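GDSL-like protein (PDB 6HFZ) removes acetyl groups from acetylated mannans as a two-domain esterase of the SGNH hydrolase clan. Local coordinates at residues 140-145 with 167-172; 40-45 with 107-112; 54-59 with 72-77. One frame throughout, in Å; residues are numbered along the deposited sequence.

Contact 1: 140-145 with 167-172; sequences VHNVFY and VSMQST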
loop_
_atom_site.group_PDB
_atom_site.type_symbol
_atom_site.label_atom_id
_atom_site.label_comp_id
_atom_site.label_asym_id
_atom_site.label_seq_id
_atom_site.Cartn_x
_atom_site.Cartn_y
_atom_site.Cartn_z
ATOM N N VAL A 140 -10.382 2.261 4.341
ATOM C CA VAL A 140 -10.171 3.038 5.540
ATOM C C VAL A 140 -9.295 4.252 5.203
ATOM O O VAL A 140 -8.233 4.134 4.595
ATOM C CB VAL A 140 -9.536 2.170 6.650
ATOM C CG1 VAL A 140 -9.054 3.006 7.826
ATOM C CG2 VAL A 140 -10.488 1.083 7.143
ATOM N N HIS A 141 -9.745 5.444 5.593
ATOM C CA HIS A 141 -9.044 6.702 5.302
ATOM C C HIS A 141 -8.491 7.319 6.595
ATOM O O HIS A 141 -9.261 7.904 7.361
ATOM C CB HIS A 141 -10.001 7.723 4.630
ATOM C CG HIS A 141 -10.794 7.230 3.456
ATOM N ND1 HIS A 141 -10.192 6.791 2.282
ATOM C CD2 HIS A 141 -12.123 7.072 3.266
ATOM C CE1 HIS A 141 -11.134 6.384 1.429
ATOM N NE2 HIS A 141 -12.306 6.557 1.993
ATOM N N ASN A 142 -7.168 7.205 6.824
ATOM C CA ASN A 142 -6.477 7.899 7.916
ATOM C C ASN A 142 -6.313 9.366 7.507
ATOM O O ASN A 142 -6.808 9.767 6.420
ATOM C CB ASN A 142 -5.180 7.175 8.256
ATOM C CG ASN A 142 -5.445 5.983 9.157
ATOM O OD1 ASN A 142 -5.997 6.151 10.242
ATOM N ND2 ASN A 142 -5.124 4.779 8.705
ATOM N N VAL A 143 -5.742 10.175 8.401
ATOM C CA VAL A 143 -5.618 11.601 8.161
ATOM C C VAL A 143 -4.290 12.080 8.775
ATOM O O VAL A 143 -3.838 11.541 9.797
ATOM C CB VAL A 143 -6.857 12.316 8.756
ATOM C CG1 VAL A 143 -6.835 12.238 10.286
ATOM C CG2 VAL A 143 -7.001 13.756 8.294
ATOM N N PHE A 144 -3.704 13.140 8.207
ATOM C CA PHE A 144 -2.597 13.861 8.785
ATOM C C PHE A 144 -3.151 14.797 9.875
ATOM O O PHE A 144 -4.062 15.562 9.594
ATOM C CB PHE A 144 -1.898 14.676 7.694
ATOM C CG PHE A 144 -0.935 13.890 6.853
ATOM C CD1 PHE A 144 0.380 13.752 7.268
ATOM C CD2 PHE A 144 -1.348 13.264 5.692
ATOM C CE1 PHE A 144 1.287 13.051 6.497
ATOM C CE2 PHE A 144 -0.438 12.541 4.933
ATOM C CZ PHE A 144 0.865 12.433 5.344
ATOM N N TYR A 145 -2.579 14.766 11.093
ATOM C CA TYR A 145 -3.120 15.567 12.218
ATOM C C TYR A 145 -2.506 16.980 12.285
ATOM O O TYR A 145 -2.971 17.823 13.094
ATOM C CB TYR A 145 -3.020 14.786 13.528
ATOM C CG TYR A 145 -3.916 13.582 13.550
ATOM C CD1 TYR A 145 -5.279 13.721 13.707
ATOM C CD2 TYR A 145 -3.431 12.317 13.245
ATOM C CE1 TYR A 145 -6.137 12.627 13.670
ATOM C CE2 TYR A 145 -4.276 11.227 13.163
ATOM C CZ TYR A 145 -5.638 11.378 13.373
ATOM O OH TYR A 145 -6.492 10.296 13.298
ATOM N N VAL A 167 -14.715 4.121 5.696
ATOM C CA VAL A 167 -14.740 4.883 6.912
ATOM C C VAL A 167 -13.538 5.833 6.962
ATOM O O VAL A 167 -12.444 5.507 6.419
ATOM C CB VAL A 167 -14.825 3.985 8.159
ATOM C CG1 VAL A 167 -16.142 3.219 8.193
ATOM C CG2 VAL A 167 -13.650 3.038 8.291
ATOM N N SER A 168 -13.706 6.940 7.702
ATOM C CA SER A 168 -12.737 8.045 7.688
ATOM C C SER A 168 -12.419 8.573 9.077
ATOM O O SER A 168 -13.325 8.826 9.860
ATOM C CB SER A 168 -13.229 9.159 6.807
ATOM O OG SER A 168 -12.368 10.282 6.870
HETATM N N MSE A 169 -11.121 8.850 9.320
HETATM C CA MSE A 169 -10.654 9.568 10.506
HETATM C C MSE A 169 -10.664 11.082 10.300
HETATM O O MSE A 169 -10.618 11.854 11.263
HETATM C CB MSE A 169 -9.251 9.106 10.917
HETATM C CG MSE A 169 -9.106 7.574 10.866
HETATM SE SE MSE A 169 -10.482 6.687 11.972
HETATM C CE MSE A 169 -10.966 5.337 10.657
ATOM N N GLN A 170 -10.745 11.514 9.037
ATOM C CA GLN A 170 -10.718 12.941 8.710
ATOM C C GLN A 170 -11.971 13.649 9.244
ATOM O O GLN A 170 -11.908 14.844 9.561
ATOM C CB GLN A 170 -10.579 13.111 7.198
ATOM C CG GLN A 170 -10.334 14.515 6.669
ATOM C CD GLN A 170 -10.101 14.592 5.177
ATOM O OE1 GLN A 170 -10.960 14.190 4.396
ATOM N NE2 GLN A 170 -8.985 15.189 4.742
ATOM N N SER A 171 -13.084 12.932 9.262
ATOM C CA SER A 171 -14.414 13.422 9.702
ATOM C C SER A 171 -14.821 12.942 11.104
ATOM O O SER A 171 -15.990 13.200 11.528
ATOM C CB SER A 171 -15.430 13.038 8.670
ATOM O OG SER A 171 -15.358 11.656 8.404
ATOM N N THR A 172 -13.903 12.299 11.857
ATOM C CA THR A 172 -14.200 11.816 13.203
ATOM C C THR A 172 -13.136 12.246 14.230
ATOM O O THR A 172 -13.477 12.981 15.169
ATOM C CB THR A 172 -14.314 10.300 13.231
ATOM O OG1 THR A 172 -13.166 9.767 12.555
ATOM C CG2 THR A 172 -15.597 9.815 12.612
#
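His141 lies opposite Ser168 in parallel strands, but its backbone bonds reach the residues on either side: His141 N donates to Val167 O at 2.8 Å, and His141 O takes Met169 N at 2.9 Å in an almost straight bond (176° at the hydrogen). Where the second strand ends, Ser168 OG, held anti to the backbone N (chi1 175°), accepts from Gln170 N at 3.0 Å in an ST turn and also pairs with Gln152 OE1. Ser168 O is met on a lone pair, in the carbonyl plane, by Thr172 OG1 at 2.9 Å. Replacing Ser168 by an alanine would probably leave Gln170 N and Gln152 OE1 without this partner and make the turn less firmly set. The His141 ring has Ser168 CB at its edge, and its ND1 is satisfied by Ser108. The buried Asn142 amide gives ND2 to Glu106 OE1, while its OD1 lies 3.5 Å from Met169 CG. Met169, a selenomethionine, has a bent chain (chi2 -56°) whose CE lies 4.1 Å from Val140 CG1. The strands belong to a beta-alpha-beta unit whose helix 152-161 lies against His141; helix 196-215 touches Val167 and Met169, and helix 173-178 meets Val143 and Tyr145.

Contact 2: 40-45 with 107-112; sequences GSITQG and FSVNDD. With ACT (acetate ion), chain E.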
loop_
_atom_site.group_PDB
_atom_site.type_symbol
_atom_site.label_atom_id
_atom_site.label_comp_id
_atom_site.label_asym_id
_atom_site.label_seq_id
_atom_site.Cartn_x
_atom_site.Cartn_y
_atom_site.Cartn_z
ATOM N N GLY A 40 -0.129 0.959 4.351
ATOM C CA GLY A 40 1.188 1.506 4.747
ATOM C C GLY A 40 1.542 1.247 6.205
ATOM O O GLY A 40 1.118 0.239 6.784
ATOM N N SER A 41 2.318 2.147 6.811
ATOM C CA SER A 41 2.915 1.863 8.133
ATOM C C SER A 41 1.865 1.816 9.248
ATOM O O SER A 41 2.019 1.073 10.219
ATOM C CB SER A 41 3.946 2.863 8.502
ATOM O OG SER A 41 3.336 4.116 8.578
ATOM N N ILE A 42 0.793 2.585 9.075
ATOM C CA ILE A 42 -0.279 2.623 10.100
ATOM C C ILE A 42 -0.954 1.255 10.146
ATOM O O ILE A 42 -1.296 0.775 11.234
ATOM C CB ILE A 42 -1.260 3.786 9.863
ATOM C CG1 ILE A 42 -0.553 5.137 9.852
ATOM C CG2 ILE A 42 -2.411 3.736 10.865
ATOM C CD1 ILE A 42 -1.467 6.267 9.474
ATOM N N THR A 43 -1.110 0.594 8.993
ATOM C CA THR A 43 -1.634 -0.772 8.940
ATOM C C THR A 43 -0.595 -1.747 9.518
ATOM O O THR A 43 -0.957 -2.645 10.268
ATOM C CB THR A 43 -2.054 -1.110 7.500
ATOM O OG1 THR A 43 -3.161 -0.276 7.099
ATOM C CG2 THR A 43 -2.396 -2.565 7.289
ATOM N N GLN A 44 0.665 -1.632 9.085
ATOM C CA GLN A 44 1.731 -2.516 9.575
ATOM C C GLN A 44 1.711 -2.513 11.112
ATOM O O GLN A 44 1.857 -3.593 11.727
ATOM C CB GLN A 44 3.068 -2.064 8.980
ATOM C CG GLN A 44 4.269 -2.896 9.457
ATOM C CD GLN A 44 4.730 -2.584 10.858
ATOM O OE1 GLN A 44 4.729 -1.435 11.306
ATOM N NE2 GLN A 44 5.149 -3.628 11.567
ATOM N N GLY A 45 1.458 -1.329 11.692
ATOM C CA GLY A 45 1.209 -1.100 13.138
ATOM C C GLY A 45 1.969 0.046 13.781
ATOM O O GLY A 45 1.812 0.281 14.988
ATOM N N PHE A 107 -4.574 3.355 2.360
ATOM C CA PHE A 107 -3.474 4.039 1.671
ATOM C C PHE A 107 -3.693 5.562 1.609
ATOM O O PHE A 107 -2.980 6.260 0.901
ATOM C CB PHE A 107 -3.277 3.480 0.254
ATOM C CG PHE A 107 -2.573 2.152 0.190
ATOM C CD1 PHE A 107 -1.253 2.024 0.641
ATOM C CD2 PHE A 107 -3.230 1.018 -0.252
ATOM C CE1 PHE A 107 -0.583 0.807 0.548
ATOM C CE2 PHE A 107 -2.581 -0.217 -0.243
ATOM C CZ PHE A 107 -1.253 -0.311 0.107
ATOM N N SER A 108 -4.732 6.078 2.287
ATOM C CA SER A 108 -5.119 7.495 2.124
ATOM C C SER A 108 -4.164 8.508 2.782
ATOM O O SER A 108 -4.345 9.723 2.526
ATOM C CB SER A 108 -6.573 7.715 2.564
ATOM O OG SER A 108 -7.417 6.781 1.894
ATOM N N VAL A 109 -3.142 8.082 3.565
ATOM C CA VAL A 109 -2.097 9.010 3.986
ATOM C C VAL A 109 -0.732 8.532 3.480
ATOM O O VAL A 109 0.349 8.942 4.019
ATOM C CB VAL A 109 -2.079 9.242 5.502
ATOM C CG1 VAL A 109 -3.307 10.044 5.950
ATOM C CG2 VAL A 109 -1.963 7.962 6.315
ATOM N N ASN A 110 -0.737 7.690 2.456
ATOM C CA ASN A 110 0.481 7.282 1.769
ATOM C C ASN A 110 0.455 7.827 0.337
ATOM O O ASN A 110 1.364 8.557 -0.086
ATOM C CB ASN A 110 0.637 5.758 1.741
ATOM C CG ASN A 110 1.018 5.188 3.087
ATOM O OD1 ASN A 110 0.156 4.698 3.822
ATOM N ND2 ASN A 110 2.287 5.350 3.461
ATOM N N ASP A 111 -0.620 7.505 -0.378
ATOM C CA ASP A 111 -0.923 8.071 -1.689
ATOM C C ASP A 111 -1.007 9.593 -1.538
ATOM O O ASP A 111 -1.567 10.076 -0.566
ATOM C CB ASP A 111 -2.262 7.588 -2.249
ATOM C CG ASP A 111 -2.274 6.125 -2.660
ATOM O OD1 ASP A 111 -1.334 5.378 -2.229
ATOM O OD2 ASP A 111 -3.193 5.742 -3.403
ATOM N N ASP A 112 -0.471 10.340 -2.517
ATOM C CA ASP A 112 -0.787 11.780 -2.659
ATOM C C ASP A 112 -2.183 11.902 -3.285
ATOM O O ASP A 112 -2.672 10.952 -3.918
ATOM C CB ASP A 112 0.238 12.507 -3.536
ATOM C CG ASP A 112 1.650 12.559 -2.958
ATOM O OD1 ASP A 112 1.772 12.686 -1.723
ATOM O OD2 ASP A 112 2.610 12.482 -3.767
HETATM C C ACT E . 3.444 5.515 6.496
HETATM O O ACT E . 4.472 6.021 7.046
HETATM O OXT ACT E . 3.491 4.531 5.753
HETATM C CH3 ACT E . 2.084 6.098 6.710
HETATM O O HOH W 1 -0.447 3.609 6.571
#
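Two flat groups of 107-112 come up to Gly40: the Phe107 ring, whose CE1 lies 3.8 Å from Gly40 N in an oblique approach, and the carboxamide of Asn110, whose OD1 comes to 3.5 Å from Gly40 CA. The ring also packs on Leu38 and Leu124. A CB on Gly40 would collide with OD1, so the missing side chain lets the amide sit this close. Asn110 uses both ends of that amide. ND2 donates to OXT of the acetate at 2.7 Å (165° at the hydrogen), and OD1 accepts a hydrogen bond from a water that in turn accepts from Ile42 N at 3.0 Å. The acetate OXT is also held by Ser41 N at 2.9 Å, the first N-H of helix 41-44. Beside this polar group, Ile42 CD1 meets Val109 CG2 at 3.6 Å, the side chains crossing at about a right angle. Phe107 O accepts from both Asn110 N and Asp111 N, fixing the turn that presents the asparagine. Gly81 N and His193 NE2 also bind the acetate; Ser41 N, Gly81 N and Asn110 ND2 are consistent with the oxyanion hole of SGNH hydrolases, with Ser41 and His193 probably catalytic, and acetate, though likely from the crystallisation liquor, is the acid that deacetylation would release.

Contact 3: 54-59 with 72-77; sequences CYAYHV and FTYINA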
loop_
_atom_site.group_PDB
_atom_site.type_symbol
_atom_site.label_atom_id
_atom_site.label_comp_id
_atom_site.label_asym_id
_atom_site.label_seq_id
_atom_site.Cartn_x
_atom_site.Cartn_y
_atom_site.Cartn_z
ATOM N N CYS A 54 -2.238 -2.446 17.626
ATOM C CA CYS A 54 -2.463 -1.649 16.416
ATOM C C CYS A 54 -3.928 -1.809 15.995
ATOM O O CYS A 54 -4.611 -2.731 16.430
ATOM C CB CYS A 54 -1.514 -2.021 15.286
ATOM S SG CYS A 54 -1.746 -3.653 14.543
ATOM N N TYR A 55 -4.404 -0.912 15.118
ATOM C CA TYR A 55 -5.831 -0.876 14.760
ATOM C C TYR A 55 -6.197 -2.220 14.118
ATOM O O TYR A 55 -7.279 -2.718 14.326
ATOM C CB TYR A 55 -6.172 0.346 13.890
ATOM C CG TYR A 55 -6.037 0.122 12.409
ATOM C CD1 TYR A 55 -7.000 -0.574 11.718
ATOM C CD2 TYR A 55 -4.964 0.631 11.694
ATOM C CE1 TYR A 55 -6.879 -0.835 10.367
ATOM C CE2 TYR A 55 -4.836 0.399 10.335
ATOM C CZ TYR A 55 -5.777 -0.375 9.676
ATOM O OH TYR A 55 -5.624 -0.697 8.349
ATOM N N ALA A 56 -5.303 -2.774 13.269
ATOM C CA ALA A 56 -5.578 -3.975 12.517
ATOM C C ALA A 56 -5.877 -5.155 13.460
ATOM O O ALA A 56 -6.846 -5.856 13.283
ATOM C CB ALA A 56 -4.457 -4.298 11.538
ATOM N N TYR A 57 -5.076 -5.276 14.516
ATOM C CA TYR A 57 -5.274 -6.390 15.457
ATOM C C TYR A 57 -6.551 -6.139 16.267
ATOM O O TYR A 57 -7.291 -7.080 16.570
ATOM C CB TYR A 57 -4.007 -6.585 16.268
ATOM C CG TYR A 57 -3.921 -7.972 16.854
ATOM C CD1 TYR A 57 -3.413 -9.040 16.140
ATOM C CD2 TYR A 57 -4.438 -8.206 18.115
ATOM C CE1 TYR A 57 -3.377 -10.314 16.679
ATOM C CE2 TYR A 57 -4.437 -9.475 18.657
ATOM C CZ TYR A 57 -3.899 -10.524 17.945
ATOM O OH TYR A 57 -3.854 -11.753 18.548
ATOM N N HIS A 58 -6.855 -4.866 16.561
ATOM C CA HIS A 58 -8.106 -4.535 17.247
ATOM C C HIS A 58 -9.314 -4.947 16.408
ATOM O O HIS A 58 -10.305 -5.472 16.930
ATOM C CB HIS A 58 -8.204 -3.057 17.644
ATOM C CG HIS A 58 -7.382 -2.603 18.819
ATOM N ND1 HIS A 58 -7.465 -3.165 20.098
ATOM C CD2 HIS A 58 -6.536 -1.561 18.943
ATOM C CE1 HIS A 58 -6.676 -2.492 20.930
ATOM N NE2 HIS A 58 -6.118 -1.486 20.262
ATOM N N VAL A 59 -9.259 -4.730 15.086
ATOM C CA VAL A 59 -10.348 -5.118 14.243
ATOM C C VAL A 59 -10.422 -6.650 14.208
ATOM O O VAL A 59 -11.515 -7.233 14.130
ATOM C CB VAL A 59 -10.181 -4.524 12.841
ATOM C CG1 VAL A 59 -11.091 -5.152 11.813
ATOM C CG2 VAL A 59 -10.340 -3.023 12.881
ATOM N N PHE A 72 -10.713 -17.486 12.984
ATOM C CA PHE A 72 -10.182 -16.390 12.157
ATOM C C PHE A 72 -8.660 -16.451 12.072
ATOM O O PHE A 72 -7.980 -16.755 13.074
ATOM C CB PHE A 72 -10.611 -15.043 12.728
ATOM C CG PHE A 72 -12.095 -14.812 12.712
ATOM C CD1 PHE A 72 -12.720 -14.436 11.527
ATOM C CD2 PHE A 72 -12.866 -14.981 13.861
ATOM C CE1 PHE A 72 -14.077 -14.160 11.492
ATOM C CE2 PHE A 72 -14.216 -14.693 13.823
ATOM C CZ PHE A 72 -14.824 -14.324 12.649
ATOM N N THR A 73 -8.152 -16.051 10.886
ATOM C CA THR A 73 -6.746 -15.947 10.583
ATOM C C THR A 73 -6.429 -14.474 10.265
ATOM O O THR A 73 -7.163 -13.883 9.499
ATOM C CB THR A 73 -6.347 -16.834 9.398
ATOM O OG1 THR A 73 -6.641 -18.188 9.765
ATOM C CG2 THR A 73 -4.872 -16.750 9.057
ATOM N N TYR A 74 -5.373 -13.971 10.892
ATOM C CA TYR A 74 -4.932 -12.549 10.833
ATOM C C TYR A 74 -3.870 -12.405 9.740
ATOM O O TYR A 74 -2.837 -13.067 9.825
ATOM C CB TYR A 74 -4.369 -12.121 12.180
ATOM C CG TYR A 74 -3.796 -10.721 12.282
ATOM C CD1 TYR A 74 -4.587 -9.594 12.099
ATOM C CD2 TYR A 74 -2.483 -10.522 12.645
ATOM C CE1 TYR A 74 -4.069 -8.313 12.203
ATOM C CE2 TYR A 74 -1.966 -9.244 12.830
ATOM C CZ TYR A 74 -2.750 -8.130 12.592
ATOM O OH TYR A 74 -2.139 -6.921 12.837
ATOM N N ILE A 75 -4.161 -11.598 8.698
ATOM C CA ILE A 75 -3.248 -11.337 7.594
ATOM C C ILE A 75 -2.933 -9.836 7.541
ATOM O O ILE A 75 -3.780 -9.084 7.111
ATOM C CB ILE A 75 -3.831 -11.830 6.262
ATOM C CG1 ILE A 75 -4.152 -13.325 6.313
ATOM C CG2 ILE A 75 -2.934 -11.487 5.074
ATOM C CD1 ILE A 75 -5.312 -13.640 5.429
ATOM N N ASN A 76 -1.742 -9.457 8.021
ATOM C CA ASN A 76 -1.307 -8.065 8.026
ATOM C C ASN A 76 -0.281 -7.883 6.923
ATOM O O ASN A 76 0.855 -8.251 7.105
ATOM C CB ASN A 76 -0.761 -7.587 9.362
ATOM C CG ASN A 76 -0.596 -6.082 9.360
ATOM O OD1 ASN A 76 -0.178 -5.507 8.355
ATOM N ND2 ASN A 76 -0.959 -5.451 10.463
ATOM N N ALA A 77 -0.731 -7.261 5.824
ATOM C CA ALA A 77 0.063 -7.035 4.623
ATOM C C ALA A 77 0.443 -5.552 4.507
ATOM O O ALA A 77 0.619 -5.026 3.406
ATOM C CB ALA A 77 -0.682 -7.495 3.410
#
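Asn76 ND2, which rests against Ala56 CB across the contact, donates to Tyr74 OH at 3.0 Å along a nearly straight line (174° at the hydrogen), the hydroxyl oxygen lying in the plane of the amide. The same nitrogen also donates to Thr43 O, and OD1 takes the N-H of Gly78, so three bonds settle which way the amide is turned. The setting is a beta-alpha-beta crossover of the SGNH hydrolase fold: the chain passes from strand 32-39 through helix 41-44 and helix 55-66 to the parallel neighbouring strand 71-78, an outermost strand of the sheet. The axes of helix 55-59 and strand 72-77 run nearly antiparallel and approach to 9.6 Å. Tyr74 does most of the work of joining the two. A chi1 of 177° turns its ring away from the backbone N and across to the helix, where Tyr57 meets it in a T-shaped pair. Tyr57 offers its edge, CD1 standing 3.6 Å from Tyr74 CE2 over one face of the Tyr74 ring and toward its rim. The planes are turned 82° to one another, with centroids 5.0 Å apart. Tyr60 meets both rings. Ala56 is small enough for the tyrosine hydroxyl to come close, its CB lying 3.7 Å from Tyr74 OH. At the start of the helix, Cys54 SG reaches the same Tyr74 OH at 3.7 Å.

The three contacts sample one alpha/beta sheet and its surroundings. The centre of contact 2 lies about 6 Å from the centre of the two-domain chain, at the ends of the strands; no direct hydrogen bond joins its segments, which meet through water and acetate. Contact 1, also buried, relies on backbone pairing of parallel strands, while contact 3 is partly buried and relies on aromatic packing of a helix on an outermost strand. Contacts 1 and 3 share the sheet without touching. Contact 2 touches both: Val109 packs on Asn142 and Val143 of contact 1, and Thr43 probably bonds through its hydroxyl to Tyr55 of contact 3, which probably helps tie the likely active site to its scaffold.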